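Local structure of N5-carboxyaminoimidazole ribonucleotide synthetase (Bacillus anthracis, 3QFF) at residues Q111-E116 and E184-K189; N118-E121 and P126-T129; R131-Q136 and T140-E145; L152-G157 and R177-A182. The protein catalyses the ATP-dependent carboxylation of aminoimidazole ribonucleotide with bicarbonate, forming N5-carboxyaminoimidazole ribonucleotide in purine biosynthesis. All coordinates share one frame; numbering follows the deposited sequence.

Interaction 1. Residues Q111-E116 and E184-K189. With ADP (adenosine-5'-diphosphate), chain C.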
# COMPACT_ATOMS: atom_id res chain seq x y z
N GLN A 111 -16.22 -21.04 14.09
CA GLN A 111 -16.12 -20.63 15.49
C GLN A 111 -16.05 -21.78 16.49
O GLN A 111 -15.75 -21.58 17.67
CB GLN A 111 -17.25 -19.65 15.82
CG GLN A 111 -16.91 -18.24 15.39
CD GLN A 111 -15.86 -17.62 16.29
OE1 GLN A 111 -16.15 -17.17 17.40
NE2 GLN A 111 -14.61 -17.60 15.81
N ASN A 112 -16.32 -22.99 16.01
CA ASN A 112 -16.33 -24.18 16.84
C ASN A 112 -15.50 -25.25 16.15
O ASN A 112 -15.83 -25.63 15.02
CB ASN A 112 -17.78 -24.65 17.06
CG ASN A 112 -17.88 -25.89 17.95
OD1 ASN A 112 -17.33 -26.94 17.63
ND2 ASN A 112 -18.62 -25.77 19.06
N ARG A 113 -14.44 -25.73 16.81
CA ARG A 113 -13.49 -26.68 16.21
C ARG A 113 -14.16 -27.95 15.71
O ARG A 113 -13.77 -28.51 14.68
CB ARG A 113 -12.39 -27.08 17.21
CG ARG A 113 -11.46 -25.94 17.61
CD ARG A 113 -10.21 -26.51 18.30
NE ARG A 113 -9.40 -25.45 18.89
CZ ARG A 113 -8.43 -24.81 18.25
NH1 ARG A 113 -7.75 -23.85 18.87
NH2 ARG A 113 -8.13 -25.12 16.99
N PHE A 114 -15.15 -28.42 16.45
CA PHE A 114 -15.90 -29.61 16.03
C PHE A 114 -16.76 -29.34 14.80
O PHE A 114 -16.68 -30.06 13.82
CB PHE A 114 -16.74 -30.18 17.19
CG PHE A 114 -17.43 -31.47 16.84
CD1 PHE A 114 -16.73 -32.67 16.86
CD2 PHE A 114 -18.76 -31.47 16.46
CE1 PHE A 114 -17.37 -33.86 16.53
CE2 PHE A 114 -19.41 -32.66 16.12
CZ PHE A 114 -18.70 -33.86 16.15
N THR A 115 -17.58 -28.29 14.86
CA THR A 115 -18.38 -27.88 13.70
C THR A 115 -17.48 -27.67 12.47
O THR A 115 -17.83 -28.07 11.35
CB THR A 115 -19.19 -26.60 14.00
OG1 THR A 115 -19.90 -26.80 15.22
CG2 THR A 115 -20.21 -26.33 12.91
N GLU A 116 -16.32 -27.07 12.71
CA GLU A 116 -15.36 -26.73 11.66
C GLU A 116 -14.85 -27.99 10.96
O GLU A 116 -14.91 -28.06 9.73
CB GLU A 116 -14.20 -25.92 12.25
CG GLU A 116 -13.12 -25.46 11.28
CD GLU A 116 -12.08 -24.58 11.96
OE1 GLU A 116 -11.49 -25.01 12.98
OE2 GLU A 116 -11.86 -23.44 11.50
N GLU A 184 -15.92 -27.84 26.78
CA GLU A 184 -16.14 -28.77 25.69
C GLU A 184 -14.89 -28.79 24.82
O GLU A 184 -14.35 -27.73 24.46
CB GLU A 184 -17.34 -28.35 24.85
CG GLU A 184 -17.61 -29.29 23.67
CD GLU A 184 -18.69 -28.78 22.74
OE1 GLU A 184 -19.82 -29.33 22.79
OE2 GLU A 184 -18.42 -27.83 21.97
N CYS A 185 -14.46 -30.00 24.48
CA CYS A 185 -13.22 -30.23 23.76
C CYS A 185 -13.35 -31.16 22.55
O CYS A 185 -14.39 -31.78 22.30
CB CYS A 185 -12.17 -30.80 24.73
SG CYS A 185 -11.65 -29.62 25.99
N ILE A 186 -12.26 -31.23 21.81
CA ILE A 186 -12.07 -32.20 20.77
C ILE A 186 -10.72 -32.85 21.03
O ILE A 186 -9.77 -32.19 21.44
CB ILE A 186 -12.13 -31.50 19.36
CG1 ILE A 186 -12.20 -32.51 18.23
CG2 ILE A 186 -10.96 -30.51 19.15
CD1 ILE A 186 -12.19 -31.83 16.86
N LEU A 187 -10.63 -34.16 20.81
CA LEU A 187 -9.34 -34.84 20.82
C LEU A 187 -8.99 -35.24 19.40
O LEU A 187 -9.79 -35.87 18.71
CB LEU A 187 -9.36 -36.07 21.72
CG LEU A 187 -7.99 -36.76 21.96
CD1 LEU A 187 -7.27 -36.09 23.10
CD2 LEU A 187 -8.16 -38.24 22.25
N GLU A 188 -7.78 -34.88 18.97
CA GLU A 188 -7.29 -35.19 17.62
C GLU A 188 -6.07 -36.10 17.66
O GLU A 188 -5.20 -35.94 18.53
CB GLU A 188 -6.87 -33.91 16.90
CG GLU A 188 -7.96 -32.87 16.71
CD GLU A 188 -7.43 -31.64 16.00
OE1 GLU A 188 -8.12 -30.60 16.02
OE2 GLU A 188 -6.32 -31.70 15.42
N LYS A 189 -5.99 -37.03 16.70
CA LYS A 189 -4.76 -37.79 16.48
C LYS A 189 -3.61 -36.86 16.16
O LYS A 189 -3.77 -35.89 15.42
CB LYS A 189 -4.93 -38.79 15.33
CG LYS A 189 -5.01 -40.24 15.75
CD LYS A 189 -5.15 -41.15 14.54
CE LYS A 189 -5.74 -42.51 14.92
NZ LYS A 189 -6.68 -43.01 13.87
PB ADP C . -4.61 -22.53 17.78
O1B ADP C . -4.34 -22.09 19.20
O2B ADP C . -6.06 -22.35 17.38
O3B ADP C . -3.61 -21.99 16.78
PA ADP C . -4.05 -25.13 16.58
O1A ADP C . -3.63 -24.34 15.37
O2A ADP C . -5.15 -26.16 16.47
O3A ADP C . -4.40 -24.14 17.82
O5' ADP C . -2.76 -25.92 17.13
C5' ADP C . -1.65 -25.19 17.64
C4' ADP C . -0.36 -25.92 17.28
O4' ADP C . -0.40 -27.24 17.82
C3' ADP C . -0.20 -26.07 15.77
O3' ADP C . 0.62 -25.03 15.24
C2' ADP C . 0.42 -27.44 15.60
O2' ADP C . 1.84 -27.32 15.51
C1' ADP C . 0.07 -28.20 16.87
N9 ADP C . -0.99 -29.21 16.59
C8 ADP C . -2.32 -29.01 16.70
N7 ADP C . -3.01 -30.13 16.37
C5 ADP C . -2.11 -31.08 16.05
C6 ADP C . -2.17 -32.50 15.61
N6 ADP C . -3.36 -33.14 15.45
N1 ADP C . -0.99 -33.13 15.37
C2 ADP C . 0.19 -32.51 15.52
N3 ADP C . 0.31 -31.23 15.92
C4 ADP C . -0.78 -30.47 16.19
O HOH W 1 -20.16 -28.85 19.63
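R113 starts with CG beside its own backbone N (chi1 -66°) and then runs extended from CG to NE, while I186 places CG1 anti to its backbone N and turns CG2 toward the arginine. The two chains cross at about a right angle, with R113 CD 4.2 Å from I186 CG2. Past this contact the guanidinium reaches ADP: R113 NH1 donates to O2B at 2.7 Å, an almost straight bond (166°) in the guanidinium plane. R113 NH2 is salt-bridged to E274, so the group is gripped from the protein as well. Strand 185-189 receives the adenine amino group: ADP N6 donates to K189 O at 2.8 Å and, more loosely, to E188 OE2 at 3.3 Å.

At the other end of the contact, N112 caps helix 113-122: T115 N meets N112 OD1 at 3.1 Å from above the carbonyl plane. Its amide is turned 72° from the E184 carboxylate, with N112 ND2 3.6 Å from E184 OE2. Water 1 donates to OE2 and weakly accepts from ND2, while T155 gives E184 a further hydrogen bond. Helix start and strand thus hold opposite ends of one nucleotide, phosphate and adenine, as in ATP-grasp sites.

Interaction 2. Residues N118-E121 and P126-T129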
# COMPACT_ATOMS: atom_id res chain seq x y z
N ASN A 118 -16.23 -31.01 10.93
CA ASN A 118 -17.36 -31.62 10.25
C ASN A 118 -17.62 -30.97 8.90
O ASN A 118 -17.89 -31.67 7.92
CB ASN A 118 -18.66 -31.50 11.07
CG ASN A 118 -18.69 -32.41 12.27
OD1 ASN A 118 -17.96 -33.41 12.36
ND2 ASN A 118 -19.55 -32.07 13.22
N ALA A 119 -17.57 -29.64 8.87
CA ALA A 119 -17.81 -28.89 7.65
C ALA A 119 -16.73 -29.23 6.63
O ALA A 119 -17.04 -29.45 5.46
CB ALA A 119 -17.85 -27.39 7.92
N ILE A 120 -15.48 -29.29 7.08
CA ILE A 120 -14.36 -29.63 6.17
C ILE A 120 -14.55 -31.03 5.56
O ILE A 120 -14.46 -31.20 4.36
CB ILE A 120 -12.98 -29.52 6.89
CG1 ILE A 120 -12.67 -28.05 7.22
CG2 ILE A 120 -11.86 -30.10 6.02
CD1 ILE A 120 -11.50 -27.86 8.21
N GLU A 121 -14.83 -32.02 6.41
CA GLU A 121 -15.04 -33.39 5.95
C GLU A 121 -16.24 -33.50 5.02
O GLU A 121 -16.19 -34.21 4.03
CB GLU A 121 -15.23 -34.31 7.13
CG GLU A 121 -13.97 -34.47 7.94
CD GLU A 121 -14.03 -35.68 8.83
OE1 GLU A 121 -14.99 -35.78 9.62
OE2 GLU A 121 -13.12 -36.53 8.73
N PRO A 126 -9.55 -33.82 3.77
CA PRO A 126 -9.02 -34.59 4.91
C PRO A 126 -8.66 -33.75 6.15
O PRO A 126 -8.15 -32.64 6.03
CB PRO A 126 -7.75 -35.24 4.34
CG PRO A 126 -7.35 -34.37 3.19
CD PRO A 126 -8.59 -33.75 2.64
N VAL A 127 -8.97 -34.30 7.31
CA VAL A 127 -8.57 -33.73 8.60
C VAL A 127 -8.01 -34.87 9.45
O VAL A 127 -8.28 -36.05 9.18
CB VAL A 127 -9.76 -33.03 9.33
CG1 VAL A 127 -10.30 -31.87 8.50
CG2 VAL A 127 -10.87 -34.03 9.63
N ALA A 128 -7.23 -34.53 10.47
CA ALA A 128 -6.78 -35.53 11.44
C ALA A 128 -8.01 -36.14 12.09
O ALA A 128 -9.02 -35.46 12.31
CB ALA A 128 -5.91 -34.89 12.49
N THR A 129 -7.91 -37.42 12.41
CA THR A 129 -9.02 -38.14 13.01
C THR A 129 -9.28 -37.53 14.39
O THR A 129 -8.35 -37.13 15.10
CB THR A 129 -8.77 -39.66 12.98
OG1 THR A 129 -7.40 -39.91 13.27
CG2 THR A 129 -9.02 -40.21 11.59
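I120 presents three carbons of its side chain to one methyl of V127. Starting at the branch, I120 CB lies 3.9 Å from V127 CG1. The short branch comes closest, with I120 CG2 only 3.4 Å from V127 CG1, tighter than an ordinary van der Waals contact. It gets there because CG2 is anti to the backbone N, which leaves CG1 beside that nitrogen (chi1 -68°). Along the longer branch CG1 stands further back, and the terminal I120 CD1 returns to 4.2 Å from V127 CG1. I272 and L275 of strand 270-276 also pack on this isoleucine.

The second methyl of V127 is taken by E121, whose extended chain crosses the valine at about a right angle. E121 CG is 3.6 Å from V127 CG2, and the carboxylate follows, with E121 OE2 3.5 Å from the same methyl. The other oxygen, OE1, is hydrogen-bonded to the Y130 hydroxyl, which is also hydrogen-bonded to N118 OD1.

Between helix 113-122 and the loop leading to strand 130-133, then, the attachment is nonpolar on the valine side: close methyl packing, with CG and one carboxylate oxygen of E121 against the other methyl, and OE1 hydrogen-bonded to Y130.

Interaction 3. Residues R131-Q136 and T140-E145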
# COMPACT_ATOMS: atom_id res chain seq x y z
N ARG A 131 -12.36 -36.80 17.83
CA ARG A 131 -13.56 -37.15 18.60
C ARG A 131 -14.01 -35.99 19.47
O ARG A 131 -13.19 -35.33 20.13
CB ARG A 131 -13.30 -38.35 19.52
CG ARG A 131 -12.93 -39.65 18.83
CD ARG A 131 -14.06 -40.25 18.01
NE ARG A 131 -13.67 -41.54 17.45
CZ ARG A 131 -13.16 -41.73 16.24
NH1 ARG A 131 -12.97 -40.71 15.41
NH2 ARG A 131 -12.84 -42.96 15.86
N LEU A 132 -15.32 -35.76 19.50
CA LEU A 132 -15.90 -34.76 20.39
C LEU A 132 -15.78 -35.25 21.84
O LEU A 132 -16.05 -36.42 22.11
CB LEU A 132 -17.37 -34.52 20.04
CG LEU A 132 -18.11 -33.46 20.84
CD1 LEU A 132 -17.57 -32.06 20.51
CD2 LEU A 132 -19.63 -33.57 20.61
N VAL A 133 -15.38 -34.35 22.74
CA VAL A 133 -15.28 -34.68 24.16
C VAL A 133 -16.09 -33.68 24.99
O VAL A 133 -15.73 -32.50 25.13
CB VAL A 133 -13.80 -34.75 24.65
CG1 VAL A 133 -13.71 -34.92 26.18
CG2 VAL A 133 -13.06 -35.89 23.95
N GLN A 134 -17.21 -34.17 25.51
CA GLN A 134 -18.12 -33.34 26.30
C GLN A 134 -18.11 -33.74 27.79
O GLN A 134 -18.61 -33.00 28.64
CB GLN A 134 -19.54 -33.38 25.72
CG GLN A 134 -19.68 -32.70 24.35
CD GLN A 134 -21.12 -32.64 23.83
OE1 GLN A 134 -21.85 -33.63 23.88
NE2 GLN A 134 -21.52 -31.48 23.30
N ASN A 135 -17.57 -34.91 28.09
CA ASN A 135 -17.39 -35.34 29.48
C ASN A 135 -16.21 -36.29 29.64
O ASN A 135 -15.55 -36.63 28.65
CB ASN A 135 -18.67 -35.96 30.06
CG ASN A 135 -19.18 -37.13 29.25
OD1 ASN A 135 -18.41 -37.87 28.63
ND2 ASN A 135 -20.49 -37.34 29.30
N GLN A 136 -15.98 -36.72 30.88
CA GLN A 136 -14.87 -37.61 31.20
C GLN A 136 -14.98 -38.96 30.52
O GLN A 136 -13.97 -39.52 30.06
CB GLN A 136 -14.73 -37.78 32.72
CG GLN A 136 -14.46 -36.46 33.45
CD GLN A 136 -13.12 -35.84 33.06
OE1 GLN A 136 -12.21 -36.54 32.61
NE2 GLN A 136 -12.99 -34.54 33.27
N THR A 140 -12.22 -40.60 28.02
CA THR A 140 -11.68 -41.95 28.21
C THR A 140 -11.81 -42.79 26.94
O THR A 140 -10.82 -43.39 26.50
CB THR A 140 -12.33 -42.67 29.42
OG1 THR A 140 -12.13 -41.88 30.59
CG2 THR A 140 -11.71 -44.03 29.64
N GLU A 141 -13.01 -42.80 26.36
CA GLU A 141 -13.26 -43.53 25.11
C GLU A 141 -12.40 -43.01 23.95
O GLU A 141 -11.90 -43.81 23.14
CB GLU A 141 -14.76 -43.50 24.74
CG GLU A 141 -15.62 -44.49 25.54
CD GLU A 141 -17.11 -44.49 25.13
OE1 GLU A 141 -17.96 -44.89 25.96
OE2 GLU A 141 -17.43 -44.10 23.99
N ALA A 142 -12.24 -41.68 23.87
CA ALA A 142 -11.46 -41.05 22.80
C ALA A 142 -9.99 -41.47 22.87
O ALA A 142 -9.42 -41.89 21.87
CB ALA A 142 -11.60 -39.53 22.83
N ILE A 143 -9.38 -41.35 24.05
CA ILE A 143 -8.02 -41.86 24.29
C ILE A 143 -7.88 -43.32 23.83
O ILE A 143 -6.91 -43.68 23.17
CB ILE A 143 -7.61 -41.75 25.77
CG1 ILE A 143 -7.55 -40.28 26.20
CG2 ILE A 143 -6.26 -42.42 26.01
CD1 ILE A 143 -7.66 -40.06 27.70
N ALA A 144 -8.87 -44.15 24.17
CA ALA A 144 -8.87 -45.56 23.79
C ALA A 144 -8.85 -45.74 22.27
O ALA A 144 -8.04 -46.51 21.75
CB ALA A 144 -10.06 -46.29 24.41
N GLU A 145 -9.74 -45.02 21.57
CA GLU A 145 -9.89 -45.13 20.11
C GLU A 145 -8.69 -44.58 19.34
O GLU A 145 -8.23 -45.19 18.37
CB GLU A 145 -11.15 -44.40 19.63
CG GLU A 145 -12.48 -45.09 19.90
CD GLU A 145 -13.66 -44.14 19.69
OE1 GLU A 145 -13.78 -43.15 20.45
OE2 GLU A 145 -14.47 -44.39 18.77
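Strand 131-133 and helix 140-145 run nearly antiparallel (156° between their directions), their axes 8.8 Å apart at closest approach, which brings R131 and V133 against A142. The small A142 side chain fills the middle of the interface: its CB is 3.9 Å from R131 CB and 4.1 Å from V133 CG2.

A bend at the second torsion of R131 (chi2 -67°) carries the guanidinium across to E145, whose chain is extended beyond CG. The salt bridge is built on NE: R131 NE reaches E145 OE2 at 3.2 Å. The same N-H also leans to E145 OE1 at 3.4 Å, and both bonds are weak. E145 CD lies in the guanidinium plane at its edge, yet the carboxylate is turned 70° from that plane, an arrangement that does not pair two N-H groups side by side with two oxygens.

Where the chain turns, T140 N donates to Q136 O at 2.9 Å, an early bond of helix 136-146. N135 occupies the N-cap, its OD1 accepting from Q138 N. R177, on helix 173-182, ties to both Q136 OE1 and T140 OG1. The whole is a strand-turn-helix unit in which a helix folds back over an outermost strand of the four-stranded antiparallel sheet, within the ATP-grasp region.

Interaction 4. Residues L152-G157 and R177-A182. With ADP (adenosine-5'-diphosphate), chain C.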
# COMPACT_ATOMS: atom_id res chain seq x y z
N LEU A 152 -5.73 -32.62 22.99
CA LEU A 152 -7.04 -32.18 23.44
C LEU A 152 -7.11 -30.67 23.36
O LEU A 152 -6.32 -29.98 23.99
CB LEU A 152 -7.29 -32.63 24.88
CG LEU A 152 -8.71 -32.45 25.42
CD1 LEU A 152 -9.67 -33.39 24.70
CD2 LEU A 152 -8.73 -32.72 26.92
N LYS A 153 -8.05 -30.16 22.57
CA LYS A 153 -8.24 -28.72 22.43
C LYS A 153 -9.68 -28.36 22.77
O LYS A 153 -10.58 -29.17 22.53
CB LYS A 153 -7.92 -28.25 21.01
CG LYS A 153 -6.83 -29.02 20.29
CD LYS A 153 -6.46 -28.35 18.97
CE LYS A 153 -5.71 -29.33 18.07
NZ LYS A 153 -5.75 -28.93 16.63
N THR A 154 -9.90 -27.16 23.31
CA THR A 154 -11.27 -26.67 23.53
C THR A 154 -11.91 -26.36 22.18
O THR A 154 -11.22 -25.91 21.26
CB THR A 154 -11.31 -25.40 24.41
OG1 THR A 154 -10.59 -24.35 23.76
CG2 THR A 154 -10.71 -25.66 25.79
N THR A 155 -13.21 -26.59 22.06
CA THR A 155 -13.91 -26.36 20.79
C THR A 155 -14.08 -24.88 20.47
O THR A 155 -14.15 -24.50 19.30
CB THR A 155 -15.30 -27.05 20.74
OG1 THR A 155 -16.06 -26.67 21.89
CG2 THR A 155 -15.16 -28.57 20.70
N THR A 156 -14.15 -24.03 21.50
CA THR A 156 -14.37 -22.60 21.28
C THR A 156 -13.39 -21.74 22.05
O THR A 156 -12.65 -22.23 22.91
CB THR A 156 -15.80 -22.16 21.68
OG1 THR A 156 -15.95 -22.30 23.10
CG2 THR A 156 -16.85 -22.99 20.95
N GLY A 157 -13.40 -20.44 21.73
CA GLY A 157 -12.66 -19.41 22.45
C GLY A 157 -11.21 -19.75 22.67
O GLY A 157 -10.80 -20.05 23.80
N ARG A 177 -8.00 -34.33 31.76
CA ARG A 177 -9.26 -34.40 32.50
C ARG A 177 -9.65 -33.04 33.06
O ARG A 177 -10.82 -32.65 33.03
CB ARG A 177 -9.19 -35.42 33.64
CG ARG A 177 -8.95 -36.82 33.17
CD ARG A 177 -9.62 -37.84 34.06
NE ARG A 177 -9.42 -39.20 33.54
CZ ARG A 177 -10.17 -39.77 32.60
NH1 ARG A 177 -9.90 -41.00 32.20
NH2 ARG A 177 -11.18 -39.11 32.05
N LYS A 178 -8.64 -32.33 33.58
CA LYS A 178 -8.82 -30.98 34.11
C LYS A 178 -9.40 -30.06 33.03
O LYS A 178 -10.32 -29.29 33.28
CB LYS A 178 -7.47 -30.43 34.60
CG LYS A 178 -7.55 -29.09 35.33
CD LYS A 178 -7.53 -29.27 36.85
CE LYS A 178 -7.54 -27.92 37.56
NZ LYS A 178 -7.10 -28.05 38.98
N LEU A 179 -8.86 -30.17 31.81
CA LEU A 179 -9.32 -29.37 30.68
C LEU A 179 -10.73 -29.77 30.25
O LEU A 179 -11.58 -28.90 30.07
CB LEU A 179 -8.34 -29.47 29.50
CG LEU A 179 -8.61 -28.59 28.28
CD1 LEU A 179 -8.56 -27.10 28.65
CD2 LEU A 179 -7.62 -28.92 27.17
N ALA A 180 -10.97 -31.07 30.09
CA ALA A 180 -12.29 -31.58 29.74
C ALA A 180 -13.35 -31.22 30.80
O ALA A 180 -14.55 -31.23 30.54
CB ALA A 180 -12.24 -33.08 29.50
N ASN A 181 -12.88 -30.89 32.01
CA ASN A 181 -13.77 -30.50 33.10
C ASN A 181 -14.25 -29.05 33.00
O ASN A 181 -15.36 -28.73 33.43
CB ASN A 181 -13.08 -30.74 34.44
CG ASN A 181 -14.05 -30.71 35.60
OD1 ASN A 181 -14.14 -29.71 36.32
ND2 ASN A 181 -14.80 -31.79 35.77
N ALA A 182 -13.41 -28.18 32.43
CA ALA A 182 -13.72 -26.76 32.31
C ALA A 182 -14.42 -26.38 31.00
O ALA A 182 -15.12 -25.36 30.94
CB ALA A 182 -12.45 -25.93 32.46
PB ADP C . -4.61 -22.53 17.78
O1B ADP C . -4.34 -22.09 19.20
O2B ADP C . -6.06 -22.35 17.38
O3B ADP C . -3.61 -21.99 16.78
PA ADP C . -4.05 -25.13 16.58
O1A ADP C . -3.63 -24.34 15.37
O2A ADP C . -5.15 -26.16 16.47
O3A ADP C . -4.40 -24.14 17.82
O5' ADP C . -2.76 -25.92 17.13
C5' ADP C . -1.65 -25.19 17.64
C4' ADP C . -0.36 -25.92 17.28
O4' ADP C . -0.40 -27.24 17.82
C3' ADP C . -0.20 -26.07 15.77
O3' ADP C . 0.62 -25.03 15.24
C2' ADP C . 0.42 -27.44 15.60
O2' ADP C . 1.84 -27.32 15.51
C1' ADP C . 0.07 -28.20 16.87
N9 ADP C . -0.99 -29.21 16.59
C8 ADP C . -2.32 -29.01 16.70
N7 ADP C . -3.01 -30.13 16.37
C5 ADP C . -2.11 -31.08 16.05
C6 ADP C . -2.17 -32.50 15.61
N6 ADP C . -3.36 -33.14 15.45
N1 ADP C . -0.99 -33.13 15.37
C2 ADP C . 0.19 -32.51 15.52
N3 ADP C . 0.31 -31.23 15.92
C4 ADP C . -0.78 -30.47 16.19
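L179 CD2 stands above the plane of the flat peptide group that joins L152 to K153, just beyond its oxygen, 3.6 Å from L152 O; nearly all of that distance is height above the plane. Adenine is the other flat group, and it is met differently. K153 NZ lies almost in the ring plane and donates to ADP N7 at 3.0 Å. The same amine donates to ADP O2A at 2.8 Å, bridging base and alpha-phosphate, and its salt bridge to E188 supplies a negative partner.

The two leucines slide past each other in opposite directions, with L152 CD2 4.0 Å from L179 CD2. L152 CD2 also reaches the A180 methyl, CB, at 4.4 Å. The fork of L179 is completed by CD1, which stands 3.9 Å from T154 CG2. T154 turns that methyl to the helix by setting CG2 anti to its carbonyl carbon, while OG1 (chi1 61°) donates to T156 O at 3.1 Å.

Strand 152-154 and helix 177-182 run within 22° of parallel. L152 faces the helix and K153 the nucleotide, the alternation of a sheet with helices 136-146 and 173-182 on one side and ADP on the other, as in ATP-grasp folds.

In the fold
Interactions 1, 3 and 4 share the four-stranded antiparallel sheet, with strand 185-189 of interaction 1 lying between strands 130-133 and 150-154. Backbone pairing fixes this: C185 O meets V133 N at 2.8 Å and I186 N meets K153 O at 2.8 Å. On one side of the sheet, interactions 1 and 4, centres 10 Å apart, both bind ADP. On the helical side, interactions 3 and 4 pack together, V133 CG1 lying 4.1 Å from A180 CB. Interactions 2 and 3 do not touch ADP, the side chains of V127 and R131 being about 9 and 12 Å from it. Interaction 2 shares helix 113-122 with interaction 1 and adjoins it where K189 N approaches T129 O at 2.9 Å.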